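Local coordinates for protein Lpg2148(MvcA) (Legionella pneumophila subsp. pneumophila str. Philadelphia 1, PDB 6K11) that probably acts as a deamidase-type deubiquitinase that regulates the host ubiquitin-conjugating enzyme UBE2N during Legionella infection, at residues V26-I40 against Y365-L377. Numbering follows the deposited sequence.
Sequences VPAEVLGQMQAERSI and YRNRAKLAMTEHL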
ATOM      1  N   VAL A  26       3.372  -5.837  19.709  1.00 33.07           N
ATOM      2  CA  VAL A  26       2.103  -6.467  20.106  1.00 35.55           C
ATOM      3  C   VAL A  26       2.407  -7.771  20.840  1.00 32.20           C
ATOM      4  O   VAL A  26       3.159  -8.602  20.311  1.00 33.02           O
ATOM      5  CB  VAL A  26       1.226  -6.718  18.885  1.00 37.25           C
ATOM      6  CG1 VAL A  26      -0.060  -7.467  19.266  1.00 33.98           C
ATOM      7  CG2 VAL A  26       0.883  -5.412  18.201  1.00 39.42           C
ATOM      8  N   PRO A  27       1.860  -8.000  22.038  1.00 31.41           N
ATOM      9  CA  PRO A  27       2.133  -9.273  22.716  1.00 30.68           C
ATOM     10  C   PRO A  27       1.667 -10.433  21.849  1.00 30.44           C
ATOM     11  O   PRO A  27       0.673 -10.323  21.130  1.00 28.77           O
ATOM     12  CB  PRO A  27       1.339  -9.165  24.031  1.00 30.60           C
ATOM     13  CG  PRO A  27       1.160  -7.643  24.241  1.00 33.90           C
ATOM     14  CD  PRO A  27       0.982  -7.117  22.833  1.00 36.63           C
ATOM     15  N   ALA A  28       2.434 -11.525  21.881  1.00 30.24           N
ATOM     16  CA  ALA A  28       2.155 -12.654  20.993  1.00 30.75           C
ATOM     17  C   ALA A  28       0.756 -13.210  21.225  1.00 33.63           C
ATOM     18  O   ALA A  28       0.067 -13.598  20.269  1.00 29.98           O
ATOM     19  CB  ALA A  28       3.197 -13.754  21.191  1.00 31.84           C
ATOM     20  N   GLU A  29       0.326 -13.287  22.488  1.00 31.32           N
ATOM     21  CA  GLU A  29      -1.010 -13.824  22.738  1.00 31.60           C
ATOM     22  C   GLU A  29      -2.079 -12.944  22.112  1.00 32.37           C
ATOM     23  O   GLU A  29      -3.084 -13.449  21.596  1.00 32.62           O
ATOM     24  CB  GLU A  29      -1.261 -14.005  24.238  1.00 38.80           C
ATOM     25  CG  GLU A  29      -2.551 -14.797  24.533  1.00 41.10           C
ATOM     26  CD  GLU A  29      -2.812 -15.015  26.034  1.00 49.15           C
ATOM     27  OE1 GLU A  29      -3.218 -14.061  26.715  1.00 40.27           O
ATOM     28  OE2 GLU A  29      -2.608 -16.145  26.531  1.00 55.13           O
ATOM     29  N   VAL A  30      -1.877 -11.625  22.134  1.00 30.15           N
ATOM     30  CA  VAL A  30      -2.846 -10.700  21.546  1.00 31.12           C
ATOM     31  C   VAL A  30      -2.892 -10.875  20.029  1.00 32.09           C
ATOM     32  O   VAL A  30      -3.971 -10.939  19.418  1.00 31.01           O
ATOM     33  CB  VAL A  30      -2.490  -9.251  21.942  1.00 32.05           C
ATOM     34  CG1 VAL A  30      -3.394  -8.243  21.241  1.00 34.00           C
ATOM     35  CG2 VAL A  30      -2.569  -9.086  23.462  1.00 31.45           C
ATOM     36  N   LEU A  31      -1.716 -10.945  19.402  1.00 32.04           N
ATOM     37  CA  LEU A  31      -1.639 -11.191  17.962  1.00 33.95           C
ATOM     38  C   LEU A  31      -2.327 -12.501  17.591  1.00 31.93           C
ATOM     39  O   LEU A  31      -3.105 -12.562  16.624  1.00 32.92           O
ATOM     40  CB  LEU A  31      -0.174 -11.213  17.522  1.00 30.57           C
ATOM     41  CG  LEU A  31       0.025 -11.613  16.057  1.00 32.60           C
ATOM     42  CD1 LEU A  31      -0.608 -10.549  15.178  1.00 36.68           C
ATOM     43  CD2 LEU A  31       1.510 -11.778  15.706  1.00 32.58           C
ATOM     44  N   GLY A  32      -2.033 -13.566  18.342  1.00 32.41           N
ATOM     45  CA  GLY A  32      -2.637 -14.857  18.054  1.00 32.73           C
ATOM     46  C   GLY A  32      -4.148 -14.846  18.194  1.00 33.90           C
ATOM     47  O   GLY A  32      -4.861 -15.405  17.357  1.00 30.53           O
ATOM     48  N   GLN A  33      -4.662 -14.216  19.256  1.00 31.80           N
ATOM     49  CA  GLN A  33      -6.116 -14.109  19.390  1.00 32.23           C
ATOM     50  C   GLN A  33      -6.723 -13.295  18.252  1.00 33.42           C
ATOM     51  O   GLN A  33      -7.802 -13.629  17.746  1.00 32.98           O
ATOM     52  CB  GLN A  33      -6.482 -13.494  20.753  1.00 31.98           C
ATOM     53  CG  GLN A  33      -6.170 -14.433  21.910  1.00 32.07           C
ATOM     54  CD  GLN A  33      -7.022 -14.145  23.157  1.00 40.79           C
ATOM     55  OE1 GLN A  33      -7.640 -13.088  23.275  1.00 34.30           O
ATOM     56  NE2 GLN A  33      -7.051 -15.093  24.083  1.00 40.44           N
ATOM     57  N   MET A  34      -6.060 -12.214  17.831  1.00 32.12           N
ATOM     58  CA  MET A  34      -6.663 -11.417  16.764  1.00 33.22           C
ATOM     59  C   MET A  34      -6.615 -12.155  15.423  1.00 36.99           C
ATOM     60  O   MET A  34      -7.528 -11.995  14.599  1.00 36.38           O
ATOM     61  CB  MET A  34      -5.988 -10.044  16.668  1.00 39.85           C
ATOM     62  CG  MET A  34      -6.271  -9.090  17.874  1.00 38.75           C
ATOM     63  SD  MET A  34      -8.020  -8.983  18.444  1.00 40.05           S
ATOM     64  CE  MET A  34      -8.808  -8.142  17.080  1.00 40.82           C
ATOM     65  N   GLN A  35      -5.581 -12.984  15.200  1.00 33.42           N
ATOM     66  CA  GLN A  35      -5.542 -13.845  14.013  1.00 35.64           C
ATOM     67  C   GLN A  35      -6.704 -14.839  14.018  1.00 37.29           C
ATOM     68  O   GLN A  35      -7.378 -15.028  13.000  1.00 36.52           O
ATOM     69  CB  GLN A  35      -4.201 -14.590  13.939  1.00 32.96           C
ATOM     70  CG  GLN A  35      -3.000 -13.691  13.570  1.00 35.14           C
ATOM     71  CD  GLN A  35      -1.627 -14.333  13.818  1.00 38.04           C
ATOM     72  OE1 GLN A  35      -1.462 -15.218  14.673  1.00 35.29           O
ATOM     73  NE2 GLN A  35      -0.630 -13.885  13.051  1.00 37.56           N
ATOM     74  N   ALA A  36      -6.947 -15.490  15.162  1.00 34.29           N
ATOM     75  CA  ALA A  36      -8.099 -16.390  15.282  1.00 37.32           C
ATOM     76  C   ALA A  36      -9.403 -15.681  14.931  1.00 39.20           C
ATOM     77  O   ALA A  36     -10.198 -16.179  14.118  1.00 39.20           O
ATOM     78  CB  ALA A  36      -8.165 -16.966  16.699  1.00 36.92           C
ATOM     79  N   GLU A  37      -9.638 -14.505  15.524  1.00 36.26           N
ATOM     80  CA  GLU A  37     -10.910 -13.815  15.306  1.00 39.36           C
ATOM     81  C   GLU A  37     -11.070 -13.375  13.853  1.00 42.02           C
ATOM     82  O   GLU A  37     -12.187 -13.391  13.320  1.00 38.88           O
ATOM     83  CB  GLU A  37     -11.038 -12.640  16.290  1.00 39.47           C
ATOM     84  CG  GLU A  37     -11.200 -13.131  17.761  1.00 38.10           C
ATOM     85  CD  GLU A  37     -11.126 -12.028  18.819  1.00 38.44           C
ATOM     86  OE1 GLU A  37     -11.385 -10.849  18.494  1.00 37.60           O
ATOM     87  OE2 GLU A  37     -10.804 -12.356  19.984  1.00 36.69           O
ATOM     88  N   ARG A  38      -9.965 -13.045  13.178  1.00 38.79           N
ATOM     89  CA  ARG A  38     -10.039 -12.731  11.754  1.00 43.64           C
ATOM     90  C   ARG A  38     -10.369 -13.969  10.918  1.00 42.44           C
ATOM     91  O   ARG A  38     -10.955 -13.840   9.839  1.00 43.89           O
ATOM     92  CB  ARG A  38      -8.726 -12.095  11.287  1.00 44.56           C
ATOM     93  CG  ARG A  38      -8.759 -11.615   9.843  1.00 52.52           C
ATOM     94  CD  ARG A  38      -7.428 -11.030   9.359  1.00 56.57           C
ATOM     95  NE  ARG A  38      -6.670 -10.378  10.427  1.00 69.94           N
ATOM     96  CZ  ARG A  38      -5.426 -10.702  10.789  1.00 68.13           C
ATOM     97  NH1 ARG A  38      -4.833 -10.039  11.775  1.00 66.41           N
ATOM     98  NH2 ARG A  38      -4.772 -11.684  10.172  1.00 67.58           N
ATOM     99  N   SER A  39     -10.016 -15.166  11.400  1.00 41.37           N
ATOM    100  CA  SER A  39     -10.274 -16.414  10.682  1.00 42.92           C
ATOM    101  C   SER A  39     -11.681 -16.980  10.893  1.00 48.27           C
ATOM    102  O   SER A  39     -12.162 -17.725  10.028  1.00 45.36           O
ATOM    103  CB  SER A  39      -9.256 -17.485  11.097  1.00 44.00           C
ATOM    104  OG  SER A  39      -7.966 -17.184  10.593  1.00 49.37           O
ATOM    105  N   ILE A  40     -12.333 -16.657  12.023  1.00 43.69           N
ATOM    106  CA  ILE A  40     -13.662 -17.206  12.321  1.00 47.92           C
ATOM    107  C   ILE A  40     -14.637 -17.100  11.151  1.00 48.41           C
ATOM    108  O   ILE A  40     -15.292 -18.106  10.836  1.00 48.57           O
ATOM    109  CB  ILE A  40     -14.223 -16.558  13.606  1.00 47.79           C
ATOM    110  CG1 ILE A  40     -13.678 -17.253  14.858  1.00 50.90           C
ATOM    111  CG2 ILE A  40     -15.752 -16.566  13.593  1.00 49.67           C
ATOM    112  CD1 ILE A  40     -14.178 -18.652  15.048  1.00 46.98           C
ATOM    113  N   TYR A 365       8.275 -15.954  19.922  1.00 28.32           N
ATOM    114  CA  TYR A 365       7.123 -15.109  19.629  1.00 29.73           C
ATOM    115  C   TYR A 365       6.160 -15.797  18.664  1.00 32.45           C
ATOM    116  O   TYR A 365       4.939 -15.797  18.875  1.00 28.75           O
ATOM    117  CB  TYR A 365       7.616 -13.784  19.052  1.00 29.13           C
ATOM    118  CG  TYR A 365       6.548 -12.755  18.800  1.00 33.41           C
ATOM    119  CD1 TYR A 365       6.096 -11.922  19.833  1.00 28.31           C
ATOM    120  CD2 TYR A 365       6.020 -12.576  17.531  1.00 28.34           C
ATOM    121  CE1 TYR A 365       5.122 -10.970  19.590  1.00 29.20           C
ATOM    122  CE2 TYR A 365       5.065 -11.619  17.278  1.00 31.58           C
ATOM    123  CZ  TYR A 365       4.617 -10.819  18.315  1.00 31.22           C
ATOM    124  OH  TYR A 365       3.652  -9.882  18.045  1.00 31.20           O
ATOM    125  N   ARG A 366       6.697 -16.352  17.571  1.00 31.35           N
ATOM    126  CA  ARG A 366       5.865 -17.074  16.610  1.00 33.58           C
ATOM    127  C   ARG A 366       5.151 -18.250  17.261  1.00 31.04           C
ATOM    128  O   ARG A 366       3.971 -18.495  16.987  1.00 31.88           O
ATOM    129  CB  ARG A 366       6.717 -17.593  15.449  1.00 34.30           C
ATOM    130  CG  ARG A 366       7.169 -16.560  14.451  1.00 32.51           C
ATOM    131  CD  ARG A 366       8.305 -17.161  13.620  1.00 37.47           C
ATOM    132  NE  ARG A 366       8.542 -16.365  12.426  1.00 43.29           N
ATOM    133  CZ  ARG A 366       9.519 -16.585  11.551  1.00 44.63           C
ATOM    134  NH1 ARG A 366      10.381 -17.587  11.728  1.00 39.18           N
ATOM    135  NH2 ARG A 366       9.623 -15.793  10.493  1.00 42.17           N
ATOM    136  N   ASN A 367       5.864 -19.018  18.086  1.00 31.68           N
ATOM    137  CA  ASN A 367       5.260 -20.212  18.676  1.00 32.54           C
ATOM    138  C   ASN A 367       4.144 -19.835  19.649  1.00 35.71           C
ATOM    139  O   ASN A 367       3.108 -20.511  19.708  1.00 32.53           O
ATOM    140  CB  ASN A 367       6.329 -21.066  19.369  1.00 29.06           C
ATOM    141  CG  ASN A 367       7.333 -21.676  18.370  1.00 39.94           C
ATOM    142  OD1 ASN A 367       7.122 -21.632  17.165  1.00 42.19           O
ATOM    143  ND2 ASN A 367       8.421 -22.226  18.878  1.00 40.14           N
ATOM    144  N   ARG A 368       4.318 -18.737  20.393  1.00 31.08           N
ATOM    145  CA  ARG A 368       3.281 -18.310  21.325  1.00 33.35           C
ATOM    146  C   ARG A 368       2.079 -17.725  20.596  1.00 33.27           C
ATOM    147  O   ARG A 368       0.948 -17.899  21.051  1.00 35.00           O
ATOM    148  CB  ARG A 368       3.848 -17.300  22.336  1.00 34.34           C
ATOM    149  CG  ARG A 368       4.875 -17.912  23.290  1.00 34.41           C
ATOM    150  CD  ARG A 368       5.801 -16.861  23.921  1.00 38.81           C
ATOM    151  NE  ARG A 368       5.075 -15.826  24.654  1.00 38.46           N
ATOM    152  CZ  ARG A 368       5.671 -14.873  25.365  1.00 43.36           C
ATOM    153  NH1 ARG A 368       7.000 -14.834  25.434  1.00 37.29           N
ATOM    154  NH2 ARG A 368       4.946 -13.961  26.000  1.00 40.46           N
ATOM    155  N   ALA A 369       2.287 -17.053  19.456  1.00 27.97           N
ATOM    156  CA  ALA A 369       1.150 -16.556  18.681  1.00 30.45           C
ATOM    157  C   ALA A 369       0.348 -17.707  18.083  1.00 33.11           C
ATOM    158  O   ALA A 369      -0.889 -17.659  18.039  1.00 31.45           O
ATOM    159  CB  ALA A 369       1.628 -15.607  17.572  1.00 29.29           C
ATOM    160  N   LYS A 370       1.034 -18.752  17.619  1.00 29.62           N
ATOM    161  CA  LYS A 370       0.332 -19.914  17.065  1.00 31.25           C
ATOM    162  C   LYS A 370      -0.487 -20.630  18.138  1.00 29.06           C
ATOM    163  O   LYS A 370      -1.647 -20.994  17.913  1.00 34.89           O
ATOM    164  CB  LYS A 370       1.345 -20.870  16.428  1.00 30.84           C
ATOM    165  CG  LYS A 370       0.724 -22.162  15.840  1.00 33.64           C
ATOM    166  CD  LYS A 370       1.768 -22.927  15.011  1.00 33.66           C
ATOM    167  CE  LYS A 370       1.115 -23.958  14.086  1.00 41.91           C
ATOM    168  NZ  LYS A 370       2.109 -24.654  13.202  1.00 40.75           N
ATOM    169  N   LEU A 371       0.110 -20.858  19.306  1.00 33.75           N
ATOM    170  CA  LEU A 371      -0.628 -21.468  20.405  1.00 35.80           C
ATOM    171  C   LEU A 371      -1.856 -20.640  20.773  1.00 37.37           C
ATOM    172  O   LEU A 371      -2.958 -21.179  20.939  1.00 35.82           O
ATOM    173  CB  LEU A 371       0.298 -21.635  21.604  1.00 36.72           C
ATOM    174  CG  LEU A 371      -0.426 -22.160  22.838  1.00 44.07           C
ATOM    175  CD1 LEU A 371      -0.839 -23.616  22.599  1.00 44.51           C
ATOM    176  CD2 LEU A 371       0.433 -22.017  24.080  1.00 50.47           C
ATOM    177  N   ALA A 372      -1.687 -19.322  20.908  1.00 36.26           N
ATOM    178  CA  ALA A 372      -2.817 -18.465  21.264  1.00 36.26           C
ATOM    179  C   ALA A 372      -3.902 -18.510  20.194  1.00 37.09           C
ATOM    180  O   ALA A 372      -5.105 -18.563  20.506  1.00 34.74           O
ATOM    181  CB  ALA A 372      -2.339 -17.029  21.485  1.00 34.07           C
ATOM    182  N   MET A 373      -3.500 -18.469  18.926  1.00 34.71           N
ATOM    183  CA  MET A 373      -4.467 -18.565  17.837  1.00 33.80           C
ATOM    184  C   MET A 373      -5.242 -19.877  17.912  1.00 35.12           C
ATOM    185  O   MET A 373      -6.478 -19.890  17.800  1.00 35.73           O
ATOM    186  CB  MET A 373      -3.749 -18.433  16.483  1.00 34.49           C
ATOM    187  CG  MET A 373      -4.688 -18.468  15.271  1.00 34.32           C
ATOM    188  SD  MET A 373      -3.878 -18.423  13.636  1.00 26.32           S
ATOM    189  CE  MET A 373      -5.303 -18.708  12.579  1.00 42.15           C
ATOM    190  N   THR A 374      -4.533 -20.992  18.109  1.00 34.24           N
ATOM    191  CA  THR A 374      -5.181 -22.302  18.096  1.00 36.01           C
ATOM    192  C   THR A 374      -6.139 -22.453  19.275  1.00 38.32           C
ATOM    193  O   THR A 374      -7.282 -22.897  19.115  1.00 38.73           O
ATOM    194  CB  THR A 374      -4.128 -23.409  18.129  1.00 38.53           C
ATOM    195  OG1 THR A 374      -3.215 -23.239  17.033  1.00 36.53           O
ATOM    196  CG2 THR A 374      -4.792 -24.770  18.021  1.00 40.74           C
ATOM    197  N   GLU A 375      -5.684 -22.084  20.475  1.00 39.10           N
ATOM    198  CA  GLU A 375      -6.542 -22.212  21.648  1.00 39.26           C
ATOM    199  C   GLU A 375      -7.753 -21.287  21.549  1.00 38.93           C
ATOM    200  O   GLU A 375      -8.871 -21.678  21.907  1.00 36.32           O
ATOM    201  CB  GLU A 375      -5.721 -21.951  22.914  1.00 41.67           C
ATOM    202  CG  GLU A 375      -4.596 -22.980  23.092  1.00 46.96           C
ATOM    203  CD  GLU A 375      -3.809 -22.836  24.393  1.00 56.03           C
ATOM    204  OE1 GLU A 375      -3.189 -23.840  24.832  1.00 57.87           O
ATOM    205  OE2 GLU A 375      -3.794 -21.721  24.970  1.00 60.17           O
ATOM    206  N   HIS A 376      -7.563 -20.072  21.023  1.00 35.28           N
ATOM    207  CA  HIS A 376      -8.682 -19.143  20.892  1.00 38.44           C
ATOM    208  C   HIS A 376      -9.701 -19.649  19.875  1.00 42.03           C
ATOM    209  O   HIS A 376     -10.917 -19.546  20.092  1.00 38.82           O
ATOM    210  CB  HIS A 376      -8.161 -17.753  20.510  1.00 37.25           C
ATOM    211  CG  HIS A 376      -9.108 -16.633  20.823  1.00 37.40           C
ATOM    212  ND1 HIS A 376      -9.766 -16.525  22.034  1.00 37.58           N
ATOM    213  CD2 HIS A 376      -9.515 -15.574  20.080  1.00 37.49           C
ATOM    214  CE1 HIS A 376     -10.526 -15.444  22.024  1.00 34.82           C
ATOM    215  NE2 HIS A 376     -10.395 -14.850  20.853  1.00 37.72           N
ATOM    216  N   LEU A 377      -9.226 -20.210  18.761  1.00 39.59           N
ATOM    217  CA  LEU A 377     -10.136 -20.776  17.768  1.00 42.12           C
ATOM    218  C   LEU A 377     -10.901 -21.969  18.338  1.00 40.95           C
ATOM    219  O   LEU A 377     -12.120 -22.090  18.142  1.00 40.83           O
ATOM    220  CB  LEU A 377      -9.332 -21.178  16.531  1.00 39.79           C
ATOM    221  CG  LEU A 377      -9.823 -20.827  15.131  1.00 50.89           C
ATOM    222  CD1 LEU A 377     -10.442 -19.445  15.064  1.00 46.32           C
ATOM    223  CD2 LEU A 377      -8.628 -20.933  14.181  1.00 47.42           C
TER
HETATM  224  O   HOH W   1       1.750 -12.922  25.158  1.00 40.44           O
HETATM  225  O   HOH W   2      -5.851 -17.653  23.270  1.00 39.64           O
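G32 and M373 bring helix 28-39 and segment 365-377 of helix 358-381 together, their CA atoms 4.1 Å apart. The axes of the two segments cross at -43° and come within 7.0 Å. Small residues make this possible: A28 and G32 lie against A369 and A372, and A36 packs on M373 and L377. G32 has no side chain, and the backbones come close enough for CA-H...O contacts. These go both ways, from G32 CA to A369 O (3.3 Å) and from M373 CA to G32 O (3.2 Å). A369, A372 and M373 act as knobs in holes of helix 28-39. The extended M373 chain reaches Q35 and S39.

Two hydrogen bonds join the segments. Near the N-terminal end of helix 28-39, Y365 OH donates to V26 O at 2.6 Å. CG of Y365 lies anti to the backbone N (chi1 -175°), which sets one ring face against A28 CB in a CH-pi contact and brings the ring edge to V26 O. Further along, H376 NE2 donates to E37 OE2 at 2.7 Å, using the anti lone pair of the carboxylate. The Q33 amide stacks on the H376 ring, the planes 9° apart. Q33 NE2 donates to a water, which in turn donates to A372 O.

Further out, L377 CD1 also meets I40. The contact's centre is about 24 Å from the centre of the chain. V60 of helix 49-64 touches both Q35 and M373, so a third helix lies against this pair, while I40 touches L380 and L381, later in helix 358-381.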